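Long-range contact in helix-turn-helix domain-containing protein (Shewanella amazonensis SB2B, PDB 3KE2), which is of unknown function but, carrying a winged helix-turn-helix domain, may bind DNA: residues A[27-32]-A[78-83]. Numbering follows the deposited sequence.
Sequences HLMDDA and YRIRTW
Met29, Asp30 and His27 on the last turn of helix 14-31 meet Tyr78, Ile80 and Trp83, spaced along strand 77-82 and the turn that follows. Met29, a selenomethionine here, lies side by side with Tyr78, both pointing the same way. With CG anti to the carbonyl carbon (chi1 -65°) and the chain extended beyond it, its selenium reaches Tyr78, 4.0 Å from SE to CB. The selenium sits 5.2 Å from the centroid of the Tyr78 ring, obliquely placed, in a Met-aromatic contact. Ile80 adds the end of its CD1 branch beside the same selenium; methionine's length and flexibility suit this buried place, letting it reach between Tyr78, Ile80, Phe57 and Leu39. Such packing of a helix against a two-stranded antiparallel hairpin, here 63-67 with 77-82, is consistent with the winged helix-turn-helix fold, in which such a hairpin forms the wing. The axis of 27-31 crosses that of strand 78-80 at about 100°, with a closest approach of 7.5 Å.

Toward the solvent side the contact becomes more polar. Asp30, its CG anti to the backbone N, brings a carboxylate suited to this exposed position to the edge of the Trp83 indole, the two planes 79° apart. OD2 of Asp30 stays 3.7 Å from NE1 of Trp83, a van der Waals approach that may still be favoured electrostatically by the indole N-H. The other oxygen, OD1, lies against CG1 of Ile80, whose side chain crosses that of Asp30 at about a right angle. The branching of Ile80 serves two neighbours: while CD1 meets the selenium, CG2 lies 3.7 Å above one face of the Trp83 indole, toward its rim, and probably limits its tilt. Trp83's broad ring spans from Asp30 to the backbone N of His27, which CH2 approaches. Near the helix end, a water lies 3.0 Å from Ala32 O and 2.6 Å from Tyr78 O, bridging the two carbonyls.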
ATOM      1  N   HIS A  27       1.450   9.247   7.821  1.00 17.61           N
ATOM      2  CA  HIS A  27       2.685   9.996   8.128  1.00 17.76           C
ATOM      3  C   HIS A  27       2.352  11.168   9.052  1.00 17.45           C
ATOM      4  O   HIS A  27       3.014  11.363  10.053  1.00 17.56           O
ATOM      5  CB  HIS A  27       3.367  10.439   6.820  1.00 17.79           C
ATOM      6  CG  HIS A  27       4.533  11.366   6.988  1.00 18.48           C
ATOM      7  ND1 HIS A  27       5.832  10.916   7.140  1.00 20.51           N
ATOM      8  CD2 HIS A  27       4.605  12.721   6.950  1.00 19.24           C
ATOM      9  CE1 HIS A  27       6.648  11.956   7.220  1.00 20.64           C
ATOM     10  NE2 HIS A  27       5.930  13.063   7.104  1.00 21.03           N
ATOM     11  N   LEU A  28       1.305  11.925   8.728  1.00 17.72           N
ATOM     12  CA  LEU A  28       0.901  13.048   9.555  1.00 17.95           C
ATOM     13  C   LEU A  28       0.597  12.606  10.993  1.00 18.86           C
ATOM     14  O   LEU A  28       1.108  13.183  11.947  1.00 18.72           O
ATOM     15  CB  LEU A  28      -0.317  13.719   8.959  1.00 17.69           C
ATOM     16  CG  LEU A  28      -0.111  14.514   7.674  1.00 16.03           C
ATOM     17  CD1 LEU A  28      -1.461  15.052   7.254  1.00 13.10           C
ATOM     18  CD2 LEU A  28       0.918  15.646   7.832  1.00 10.98           C
HETATM   19  N   MSE A  29      -0.201  11.546  11.117  1.00 19.66           N
HETATM   20  CA  MSE A  29      -0.604  10.986  12.405  1.00 20.32           C
HETATM   21  C   MSE A  29       0.551  10.472  13.219  1.00 21.13           C
HETATM   22  O   MSE A  29       0.512  10.479  14.442  1.00 21.77           O
HETATM   23  CB  MSE A  29      -1.558   9.828  12.170  1.00 20.48           C
HETATM   24  CG  MSE A  29      -2.838  10.244  11.555  1.00 19.97           C
HETATM   25 SE   MSE A  29      -3.881   8.718  11.094  0.75 24.34          SE
HETATM   26  CE  MSE A  29      -5.256   9.625  10.245  1.00  9.93           C
ATOM     27  N   ASP A  30       1.597  10.051  12.545  1.00 22.12           N
ATOM     28  CA  ASP A  30       2.734   9.489  13.221  1.00 22.85           C
ATOM     29  C   ASP A  30       3.678  10.562  13.755  1.00 23.50           C
ATOM     30  O   ASP A  30       4.382  10.316  14.725  1.00 24.56           O
ATOM     31  CB  ASP A  30       3.490   8.571  12.243  1.00 23.02           C
ATOM     32  CG  ASP A  30       4.266   7.449  12.940  1.00 23.72           C
ATOM     33  OD1 ASP A  30       3.707   6.795  13.853  1.00 23.58           O
ATOM     34  OD2 ASP A  30       5.411   7.173  12.512  1.00 25.51           O
ATOM     35  N   ASP A  31       3.714  11.744  13.144  1.00 23.87           N
ATOM     36  CA  ASP A  31       4.655  12.805  13.593  1.00 24.19           C
ATOM     37  C   ASP A  31       4.051  13.828  14.580  1.00 22.63           C
ATOM     38  O   ASP A  31       4.791  14.597  15.180  1.00 22.98           O
ATOM     39  CB  ASP A  31       5.283  13.535  12.376  1.00 25.14           C
ATOM     40  CG  ASP A  31       6.036  12.554  11.372  1.00 29.65           C
ATOM     41  OD1 ASP A  31       5.895  11.284  11.434  1.00 32.99           O
ATOM     42  OD2 ASP A  31       6.767  13.080  10.488  1.00 34.97           O
ATOM     43  N   ALA A  32       2.729  13.816  14.738  1.00 21.18           N
ATOM     44  CA  ALA A  32       1.998  14.709  15.642  1.00 20.37           C
ATOM     45  C   ALA A  32       0.643  14.093  16.075  1.00 20.00           C
ATOM     46  O   ALA A  32       0.104  13.219  15.401  1.00 19.61           O
ATOM     47  CB  ALA A  32       1.771  16.063  14.986  1.00 19.24           C
ATOM     48  N   TYR A  78      -5.327  10.054  17.022  1.00 18.04           N
ATOM     49  CA  TYR A  78      -5.027   8.811  16.362  1.00 17.64           C
ATOM     50  C   TYR A  78      -3.572   8.413  16.567  1.00 17.67           C
ATOM     51  O   TYR A  78      -2.692   9.252  16.672  1.00 17.39           O
ATOM     52  CB  TYR A  78      -5.303   8.930  14.865  1.00 17.59           C
ATOM     53  CG  TYR A  78      -6.765   9.070  14.469  1.00 17.54           C
ATOM     54  CD1 TYR A  78      -7.571   7.947  14.314  1.00 16.39           C
ATOM     55  CD2 TYR A  78      -7.333  10.322  14.193  1.00 17.77           C
ATOM     56  CE1 TYR A  78      -8.902   8.066  13.916  1.00 16.12           C
ATOM     57  CE2 TYR A  78      -8.694  10.449  13.800  1.00 16.80           C
ATOM     58  CZ  TYR A  78      -9.458   9.311  13.662  1.00 17.01           C
ATOM     59  OH  TYR A  78     -10.791   9.394  13.281  1.00 18.18           O
ATOM     60  N   ARG A  79      -3.340   7.117  16.635  1.00 18.21           N
ATOM     61  CA  ARG A  79      -2.011   6.561  16.756  1.00 19.00           C
ATOM     62  C   ARG A  79      -1.891   5.325  15.879  1.00 19.22           C
ATOM     63  O   ARG A  79      -2.835   4.533  15.791  1.00 20.26           O
ATOM     64  CB  ARG A  79      -1.686   6.171  18.185  1.00 19.02           C
ATOM     65  CG  ARG A  79      -0.340   5.478  18.320  1.00 20.76           C
ATOM     66  CD  ARG A  79       0.135   5.487  19.746  1.00 24.72           C
ATOM     67  NE  ARG A  79      -0.832   4.817  20.593  1.00 28.90           N
ATOM     68  CZ  ARG A  79      -0.981   5.021  21.908  1.00 32.45           C
ATOM     69  NH1 ARG A  79      -0.265   5.925  22.584  1.00 32.87           N
ATOM     70  NH2 ARG A  79      -1.907   4.336  22.543  1.00 33.23           N
ATOM     71  N   ILE A  80      -0.728   5.148  15.260  1.00 18.89           N
ATOM     72  CA  ILE A  80      -0.473   4.002  14.427  1.00 18.61           C
ATOM     73  C   ILE A  80       0.000   2.885  15.333  1.00 19.16           C
ATOM     74  O   ILE A  80       1.065   3.007  15.960  1.00 18.73           O
ATOM     75  CB  ILE A  80       0.601   4.321  13.371  1.00 18.51           C
ATOM     76  CG1 ILE A  80       0.165   5.529  12.523  1.00 18.35           C
ATOM     77  CG2 ILE A  80       0.878   3.124  12.507  1.00 17.62           C
ATOM     78  CD1 ILE A  80      -1.141   5.381  11.878  1.00 17.15           C
ATOM     79  N   ARG A  81      -0.803   1.815  15.442  1.00 19.62           N
ATOM     80  CA  ARG A  81      -0.448   0.650  16.273  0.50 19.62           C
ATOM     81  C   ARG A  81       0.667  -0.089  15.578  1.00 19.50           C
ATOM     82  O   ARG A  81       1.639  -0.492  16.207  1.00 19.99           O
ATOM     83  CB  ARG A  81      -1.635  -0.289  16.512  0.50 19.84           C
ATOM     84  CG  ARG A  81      -1.263  -1.584  17.282  0.50 20.72           C
ATOM     85  CD  ARG A  81      -2.464  -2.525  17.520  0.50 21.34           C
ATOM     86  NE  ARG A  81      -2.057  -3.772  18.181  0.50 21.34           N
ATOM     87  CZ  ARG A  81      -2.085  -3.975  19.493  0.50 20.40           C
ATOM     88  NH1 ARG A  81      -2.515  -3.024  20.305  0.50 20.13           N
ATOM     89  NH2 ARG A  81      -1.685  -5.131  19.990  0.50 20.24           N
ATOM     90  N   THR A  82       0.526  -0.280  14.264  1.00 19.08           N
ATOM     91  CA  THR A  82       1.583  -0.940  13.469  1.00 18.22           C
ATOM     92  C   THR A  82       1.466  -0.522  12.020  1.00 17.89           C
ATOM     93  O   THR A  82       0.358  -0.323  11.525  1.00 17.60           O
ATOM     94  CB  THR A  82       1.552  -2.451  13.520  1.00 18.03           C
ATOM     95  OG1 THR A  82       2.748  -2.945  12.898  1.00 18.80           O
ATOM     96  CG2 THR A  82       0.321  -3.009  12.804  1.00 17.17           C
ATOM     97  N   TRP A  83       2.613  -0.343  11.365  1.00 17.49           N
ATOM     98  CA  TRP A  83       2.633   0.003   9.947  1.00 17.18           C
ATOM     99  C   TRP A  83       2.504  -1.236   9.092  1.00 16.84           C
ATOM    100  O   TRP A  83       2.183  -1.143   7.908  1.00 16.60           O
ATOM    101  CB  TRP A  83       3.919   0.713   9.563  1.00 17.24           C
ATOM    102  CG  TRP A  83       3.957   2.110   9.985  1.00 17.51           C
ATOM    103  CD1 TRP A  83       4.352   2.589  11.187  1.00 16.28           C
ATOM    104  CD2 TRP A  83       3.606   3.247   9.188  1.00 17.65           C
ATOM    105  NE1 TRP A  83       4.261   3.953  11.195  1.00 16.51           N
ATOM    106  CE2 TRP A  83       3.797   4.384   9.985  1.00 16.88           C
ATOM    107  CE3 TRP A  83       3.147   3.410   7.873  1.00 18.17           C
ATOM    108  CZ2 TRP A  83       3.558   5.673   9.520  1.00 17.99           C
ATOM    109  CZ3 TRP A  83       2.905   4.704   7.402  1.00 18.36           C
ATOM    110  CH2 TRP A  83       3.107   5.817   8.232  1.00 18.55           C
TER
HETATM  111  O   HOH W   1      -2.287  11.453  15.296  1.00 13.50           O